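D-ribose pyranase (Bacillus subtilis, PDB 1OGD) probably catalyses the interconversion of the beta-pyranose and beta-furanose forms of D-ribose, working as a homodecamer built from two pentamers. Local coordinates at residues D22-D28 with A121-A127; K66-E72 with E92-H98. One frame throughout, in Å; residues are numbered along the deposited sequence.

Interaction 1 of 2, residues D22-D28 with A121-A127; sequences DKIVIAD and ANCILQA. With RIP (beta-D-ribopyranose), chain G.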
loop_
_atom_site.group_PDB
_atom_site.type_symbol
_atom_site.label_atom_id
_atom_site.label_comp_id
_atom_site.label_asym_id
_atom_site.label_seq_id
_atom_site.Cartn_x
_atom_site.Cartn_y
_atom_site.Cartn_z
ATOM N N ASP A 22 -20.332 5.223 -18.518
ATOM C CA ASP A 22 -19.019 5.600 -17.994
ATOM C C ASP A 22 -18.392 6.561 -18.997
ATOM O O ASP A 22 -18.713 6.524 -20.187
ATOM C CB ASP A 22 -18.102 4.385 -17.809
ATOM C CG ASP A 22 -18.526 3.495 -16.648
ATOM O OD1 ASP A 22 -19.276 3.961 -15.763
ATOM O OD2 ASP A 22 -18.094 2.328 -16.622
ATOM N N LYS A 23 -17.491 7.411 -18.516
ATOM C CA LYS A 23 -16.860 8.410 -19.368
ATOM C C LYS A 23 -15.340 8.404 -19.343
ATOM O O LYS A 23 -14.720 8.111 -18.316
ATOM C CB LYS A 23 -17.338 9.804 -18.952
ATOM C CG LYS A 23 -18.850 9.959 -18.897
ATOM C CD LYS A 23 -19.238 11.251 -18.204
ATOM C CE LYS A 23 -20.751 11.415 -18.114
ATOM N NZ LYS A 23 -21.424 10.269 -17.424
ATOM N N ILE A 24 -14.745 8.708 -20.492
ATOM C CA ILE A 24 -13.300 8.824 -20.591
ATOM C C ILE A 24 -13.084 10.162 -21.285
ATOM O O ILE A 24 -13.969 10.650 -21.990
ATOM C CB ILE A 24 -12.634 7.692 -21.417
ATOM C CG1 ILE A 24 -13.098 7.734 -22.867
ATOM C CG2 ILE A 24 -12.929 6.338 -20.784
ATOM C CD1 ILE A 24 -12.338 6.763 -23.746
ATOM N N VAL A 25 -11.918 10.760 -21.081
ATOM C CA VAL A 25 -11.627 12.053 -21.674
ATOM C C VAL A 25 -10.414 11.989 -22.590
ATOM O O VAL A 25 -9.431 11.321 -22.276
ATOM C CB VAL A 25 -11.351 13.110 -20.564
ATOM C CG1 VAL A 25 -11.090 14.483 -21.187
ATOM C CG2 VAL A 25 -12.529 13.176 -19.603
ATOM N N ILE A 26 -10.501 12.656 -23.737
ATOM C CA ILE A 26 -9.377 12.737 -24.662
ATOM C C ILE A 26 -9.013 14.202 -24.526
ATOM O O ILE A 26 -9.859 15.074 -24.717
ATOM C CB ILE A 26 -9.782 12.436 -26.115
ATOM C CG1 ILE A 26 -10.281 10.992 -26.225
ATOM C CG2 ILE A 26 -8.574 12.616 -27.027
ATOM C CD1 ILE A 26 -10.900 10.654 -27.572
ATOM N N ALA A 27 -7.763 14.485 -24.188
ATOM C CA ALA A 27 -7.374 15.869 -23.960
ATOM C C ALA A 27 -6.182 16.361 -24.743
ATOM O O ALA A 27 -5.370 15.570 -25.220
ATOM C CB ALA A 27 -7.106 16.067 -22.467
ATOM N N ASP A 28 -6.086 17.682 -24.874
ATOM C CA ASP A 28 -4.938 18.280 -25.534
ATOM C C ASP A 28 -3.861 18.346 -24.452
ATOM O O ASP A 28 -4.115 17.969 -23.303
ATOM C CB ASP A 28 -5.273 19.671 -26.108
ATOM C CG ASP A 28 -5.792 20.656 -25.062
ATOM O OD1 ASP A 28 -6.767 21.371 -25.386
ATOM O OD2 ASP A 28 -5.232 20.742 -23.944
ATOM N N ALA A 121 -9.068 21.367 -27.695
ATOM C CA ALA A 121 -9.145 20.099 -28.399
ATOM C C ALA A 121 -9.316 19.010 -27.338
ATOM O O ALA A 121 -8.403 18.224 -27.100
ATOM C CB ALA A 121 -7.874 19.857 -29.200
ATOM N N ASN A 122 -10.483 18.998 -26.692
ATOM C CA ASN A 122 -10.801 18.014 -25.658
ATOM C C ASN A 122 -12.236 17.535 -25.824
ATOM O O ASN A 122 -13.104 18.285 -26.264
ATOM C CB ASN A 122 -10.700 18.606 -24.241
ATOM C CG ASN A 122 -9.440 19.415 -24.016
ATOM O OD1 ASN A 122 -9.475 20.647 -24.036
ATOM N ND2 ASN A 122 -8.322 18.733 -23.793
ATOM N N CYS A 123 -12.496 16.287 -25.461
ATOM C CA CYS A 123 -13.858 15.778 -25.524
ATOM C C CYS A 123 -14.041 14.597 -24.588
ATOM O O CYS A 123 -13.092 13.880 -24.274
ATOM C CB CYS A 123 -14.238 15.372 -26.952
ATOM S SG CYS A 123 -13.482 13.858 -27.531
ATOM N N ILE A 124 -15.275 14.419 -24.140
ATOM C CA ILE A 124 -15.631 13.322 -23.260
ATOM C C ILE A 124 -16.474 12.341 -24.064
ATOM O O ILE A 124 -17.447 12.737 -24.717
ATOM C CB ILE A 124 -16.469 13.815 -22.059
ATOM C CG1 ILE A 124 -15.579 14.604 -21.096
ATOM C CG2 ILE A 124 -17.128 12.634 -21.355
ATOM C CD1 ILE A 124 -16.348 15.264 -19.960
ATOM N N LEU A 125 -16.090 11.070 -24.039
ATOM C CA LEU A 125 -16.851 10.045 -24.743
ATOM C C LEU A 125 -17.641 9.278 -23.694
ATOM O O LEU A 125 -17.066 8.751 -22.739
ATOM C CB LEU A 125 -15.922 9.084 -25.489
ATOM C CG LEU A 125 -14.962 9.685 -26.515
ATOM C CD1 LEU A 125 -14.161 8.569 -27.169
ATOM C CD2 LEU A 125 -15.741 10.471 -27.558
ATOM N N GLN A 126 -18.958 9.238 -23.856
ATOM C CA GLN A 126 -19.810 8.523 -22.919
ATOM C C GLN A 126 -20.140 7.155 -23.500
ATOM O O GLN A 126 -20.712 7.047 -24.588
ATOM C CB GLN A 126 -21.094 9.307 -22.657
ATOM C CG GLN A 126 -21.866 8.803 -21.450
ATOM C CD GLN A 126 -23.081 9.648 -21.142
ATOM O OE1 GLN A 126 -24.188 9.355 -21.596
ATOM N NE2 GLN A 126 -22.880 10.717 -20.375
ATOM N N ALA A 127 -19.773 6.112 -22.761
ATOM C CA ALA A 127 -19.979 4.733 -23.185
ATOM C C ALA A 127 -21.430 4.329 -23.414
ATOM O O ALA A 127 -22.311 4.627 -22.610
ATOM C CB ALA A 127 -19.342 3.785 -22.173
HETATM C C1 RIP G . -6.696 24.068 -20.969
HETATM C C2 RIP G . -6.826 23.306 -22.263
HETATM C C3 RIP G . -7.750 24.060 -23.207
HETATM C C4 RIP G . -7.344 25.510 -23.443
HETATM C C5 RIP G . -7.238 26.186 -22.081
HETATM O O1 RIP G . -7.898 24.034 -20.227
HETATM O O2 RIP G . -5.533 23.169 -22.813
HETATM O O3 RIP G . -7.864 23.378 -24.428
HETATM O O4 RIP G . -6.084 25.591 -24.081
HETATM O O5 RIP G . -6.374 25.470 -21.172
#

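Interaction 2 of 2, residues K66-E72 with E92-H98; sequences KVIAAAE and EIEYLSH. With RIP (beta-D-ribopyranose), chain G.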
loop_
_atom_site.group_PDB
_atom_site.type_symbol
_atom_site.label_atom_id
_atom_site.label_comp_id
_atom_site.label_asym_id
_atom_site.label_seq_id
_atom_site.Cartn_x
_atom_site.Cartn_y
_atom_site.Cartn_z
ATOM N N LYS A 66 -22.698 9.191 -26.654
ATOM C CA LYS A 66 -22.780 10.642 -26.525
ATOM C C LYS A 66 -21.393 11.254 -26.384
ATOM O O LYS A 66 -20.529 10.706 -25.696
ATOM C CB LYS A 66 -23.634 11.010 -25.312
ATOM C CG LYS A 66 -23.818 12.500 -25.092
ATOM C CD LYS A 66 -24.648 12.745 -23.842
ATOM C CE LYS A 66 -24.841 14.227 -23.576
ATOM N NZ LYS A 66 -25.620 14.465 -22.327
ATOM N N VAL A 67 -21.189 12.387 -27.048
ATOM C CA VAL A 67 -19.914 13.088 -27.006
ATOM C C VAL A 67 -20.149 14.454 -26.377
ATOM O O VAL A 67 -21.196 15.070 -26.589
ATOM C CB VAL A 67 -19.333 13.288 -28.420
ATOM C CG1 VAL A 67 -17.936 13.880 -28.329
ATOM C CG2 VAL A 67 -19.304 11.959 -29.170
ATOM N N ILE A 68 -19.181 14.921 -25.596
ATOM C CA ILE A 68 -19.296 16.215 -24.938
ATOM C C ILE A 68 -18.025 17.017 -25.170
ATOM O O ILE A 68 -16.922 16.534 -24.919
ATOM C CB ILE A 68 -19.523 16.047 -23.419
ATOM C CG1 ILE A 68 -20.754 15.175 -23.178
ATOM C CG2 ILE A 68 -19.715 17.405 -22.759
ATOM C CD1 ILE A 68 -20.985 14.818 -21.728
ATOM N N ALA A 69 -18.187 18.235 -25.672
ATOM C CA ALA A 69 -17.056 19.116 -25.935
ATOM C C ALA A 69 -17.404 20.515 -25.440
ATOM O O ALA A 69 -18.550 20.786 -25.093
ATOM C CB ALA A 69 -16.748 19.145 -27.429
ATOM N N ALA A 70 -16.417 21.398 -25.393
ATOM C CA ALA A 70 -16.655 22.764 -24.942
ATOM C C ALA A 70 -17.087 23.613 -26.135
ATOM O O ALA A 70 -16.526 23.491 -27.225
ATOM C CB ALA A 70 -15.390 23.343 -24.312
ATOM N N ALA A 71 -18.085 24.466 -25.926
ATOM C CA ALA A 71 -18.585 25.336 -26.987
ATOM C C ALA A 71 -17.431 26.105 -27.629
ATOM O O ALA A 71 -17.381 26.273 -28.850
ATOM C CB ALA A 71 -19.615 26.311 -26.421
ATOM N N GLU A 72 -16.500 26.554 -26.794
ATOM C CA GLU A 72 -15.340 27.308 -27.250
ATOM C C GLU A 72 -14.610 26.678 -28.429
ATOM O O GLU A 72 -13.963 27.383 -29.208
ATOM C CB GLU A 72 -14.339 27.498 -26.106
ATOM C CG GLU A 72 -14.801 28.414 -24.983
ATOM C CD GLU A 72 -15.789 27.761 -24.043
ATOM O OE1 GLU A 72 -16.143 28.400 -23.030
ATOM O OE2 GLU A 72 -16.213 26.614 -24.307
ATOM N N GLU A 92 -24.936 11.661 -30.180
ATOM C CA GLU A 92 -25.431 12.953 -29.730
ATOM C C GLU A 92 -24.245 13.794 -29.256
ATOM O O GLU A 92 -23.496 13.378 -28.372
ATOM C CB GLU A 92 -26.413 12.757 -28.577
ATOM C CG GLU A 92 -26.818 14.041 -27.883
ATOM C CD GLU A 92 -27.616 13.784 -26.625
ATOM O OE1 GLU A 92 -27.998 14.764 -25.952
ATOM O OE2 GLU A 92 -27.858 12.598 -26.307
ATOM N N ILE A 93 -24.072 14.970 -29.846
ATOM C CA ILE A 93 -22.975 15.846 -29.461
ATOM C C ILE A 93 -23.492 17.029 -28.654
ATOM O O ILE A 93 -24.268 17.843 -29.150
ATOM C CB ILE A 93 -22.220 16.367 -30.695
ATOM C CG1 ILE A 93 -21.649 15.187 -31.480
ATOM C CG2 ILE A 93 -21.097 17.298 -30.268
ATOM C CD1 ILE A 93 -20.893 15.588 -32.728
ATOM N N GLU A 94 -23.054 17.115 -27.403
ATOM C CA GLU A 94 -23.469 18.189 -26.514
ATOM C C GLU A 94 -22.311 19.148 -26.229
ATOM O O GLU A 94 -21.176 18.721 -26.003
ATOM C CB GLU A 94 -24.006 17.594 -25.210
ATOM C CG GLU A 94 -24.363 18.617 -24.151
ATOM C CD GLU A 94 -24.926 17.978 -22.893
ATOM O OE1 GLU A 94 -24.318 17.008 -22.395
ATOM O OE2 GLU A 94 -25.970 18.448 -22.395
ATOM N N TYR A 95 -22.604 20.447 -26.255
ATOM C CA TYR A 95 -21.599 21.469 -25.992
ATOM C C TYR A 95 -21.885 22.203 -24.695
ATOM O O TYR A 95 -23.032 22.528 -24.392
ATOM C CB TYR A 95 -21.541 22.488 -27.130
ATOM C CG TYR A 95 -21.032 21.922 -28.427
ATOM C CD1 TYR A 95 -21.889 21.268 -29.309
ATOM C CD2 TYR A 95 -19.687 22.019 -28.763
ATOM C CE1 TYR A 95 -21.414 20.723 -30.499
ATOM C CE2 TYR A 95 -19.200 21.478 -29.944
ATOM C CZ TYR A 95 -20.068 20.831 -30.808
ATOM O OH TYR A 95 -19.583 20.291 -31.977
ATOM N N LEU A 96 -20.828 22.461 -23.934
ATOM C CA LEU A 96 -20.941 23.164 -22.666
ATOM C C LEU A 96 -19.808 24.168 -22.607
ATOM O O LEU A 96 -18.897 24.132 -23.430
ATOM C CB LEU A 96 -20.793 22.186 -21.499
ATOM C CG LEU A 96 -21.701 20.961 -21.466
ATOM C CD1 LEU A 96 -21.296 20.082 -20.297
ATOM C CD2 LEU A 96 -23.150 21.390 -21.339
ATOM N N SER A 97 -19.862 25.070 -21.637
ATOM C CA SER A 97 -18.796 26.044 -21.487
ATOM C C SER A 97 -17.592 25.235 -21.020
ATOM O O SER A 97 -17.752 24.157 -20.449
ATOM C CB SER A 97 -19.169 27.090 -20.432
ATOM O OG SER A 97 -19.338 26.492 -19.158
ATOM N N HIS A 98 -16.393 25.744 -21.270
ATOM C CA HIS A 98 -15.184 25.042 -20.864
ATOM C C HIS A 98 -15.163 24.782 -19.359
ATOM O O HIS A 98 -14.646 23.761 -18.907
ATOM C CB HIS A 98 -13.945 25.843 -21.260
ATOM C CG HIS A 98 -12.660 25.119 -21.010
ATOM N ND1 HIS A 98 -12.307 23.974 -21.692
ATOM C CD2 HIS A 98 -11.650 25.369 -20.145
ATOM C CE1 HIS A 98 -11.133 23.551 -21.257
ATOM N NE2 HIS A 98 -10.712 24.380 -20.319
HETATM C C1 RIP G . -6.696 24.068 -20.969
HETATM C C2 RIP G . -6.826 23.306 -22.263
HETATM C C3 RIP G . -7.750 24.060 -23.207
HETATM C C4 RIP G . -7.344 25.510 -23.443
HETATM C C5 RIP G . -7.238 26.186 -22.081
HETATM O O1 RIP G . -7.898 24.034 -20.227
HETATM O O2 RIP G . -5.533 23.169 -22.813
HETATM O O3 RIP G . -7.864 23.378 -24.428
HETATM O O4 RIP G . -6.084 25.591 -24.081
HETATM O O5 RIP G . -6.374 25.470 -21.172
#

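Interaction 1 of 2, residues D22-D28 with A121-A127
I24 and L125 hydrogen-bond to each other through both backbones, and I26 and C123 repeat the exchange two residues on, where I26 N to C123 O spans 2.9 Å. A further link, A127 N to D22 O, closes the ladder at 2.8 Å. Between these hydrogen-bonded pairs lie the non-hydrogen-bonded pairs K23 with Q126 and V25 with I124, where CA-H groups lean on the same carbonyl oxygens. The strand axes run at 154°, close to antiparallel.

Apolar contacts divide between the two faces of the sheet. On one, I26 CD1 reaches L125 CD1 at 3.9 Å and lies near the C123 sulfur; chi1 of I26 (-63°) sets CG1 anti to the carbonyl carbon and carries CD1 there. Helix 51-61 covers this face through F51 and L58. On the other, V25 CG2 meets I124 CG1 at 3.7 Å, while I124 CG2 presses against K23 CB. F101 and L104 of helix 98-104 pack on I124. K23 then bends at its last torsion, and its NZ bonds to the carbonyl of T21.

A polar cluster forms where strand 23-27 runs out and strand 123-127 begins. The D28 carboxylate receives the ribose: O2 of the sugar donates to D28 OD2 over 2.7 Å, while O3 lies so near OD1 that the modelled length is doubtful. OD2 also accepts the backbone NH of G30, and more weakly that of L31, which helps fix the rotation of the carboxylate. A weak bond from A121 N touches D28 OD1, and the N122 side chain crosses D28 with amide and carboxylate planes 63° apart. D28, A121 and N122, in the loops at one end of this central antiparallel pair, thus form part of the ribose site of this RbsD/FucU family member.

Interaction 2 of 2, residues K66-E72 with E92-H98
V67 is held between E92 and E94, and A69 between E94 and L96, along a parallel ladder: V67 N donates to E92 O at 2.8 Å, E94 N to V67 O, and A69 N to E94 O. L96 N continues the series to A69 O, and A71 N extends it past the strand, reaching L96 O from 29° outside the carbonyl plane. This is the buried part, where V67, I68, A69 and A70 are enclosed. I68 CG2 meets L96 CD1 at 4.0 Å, with L104 of helix 98-104 against both residues, and A69 CB lies 4.2 Å from Y95 CE2. The ring turns an edge to the carbonyl of A70; the hydroxyl bonds to E85, and K74 makes a cation-pi contact with the ring.

The K66 end is the solvent side, with E92 exposed and K66 and E94 partly so. Fully extended, with CG anti to the backbone N (chi1 -179°), K66 runs alongside E92, whose charge stays beyond salt-bridge range. Its NZ forms a salt bridge of 2.9 Å with E94 OE1, approaching from above the carboxylate plane, 53° out of it.

At the opposite end, E72 folds back at chi2 and accepts H98 N on OE1, 3.2 Å away, on the syn side but tilted out of the carboxylate plane. S97 caps the helix that begins here and bonds E100. A carboxylate beside a helix N-terminus is probably stabilised in its ionised form. Since H98 NE2 shares a hydrogen bond of 2.8 Å with ribose O1, E72 probably acts as a second-shell residue that positions H98.

Overall arrangement
Neighbouring strands make interactions 1 and 2 parts of one sheet, their centres about 10 Å apart, an example of how strand ends bring distant residues to one ligand. Strand 123-127 joins them: I124 N lies 2.8 Å from I68 O and Q126 N 2.8 Å from K66 O, both probable hydrogen bonds. Interaction 2, a beta-alpha-beta crossover, is nested in the loop closed by interaction 1. Both contacts end at the same ribose, the side chain of H98 standing about 6 Å from that of D28 and about 4 Å from that of N122. H20 of a neighbouring subunit, the probable proton donor, also bonds this sugar, so the pocket depends on assembly too.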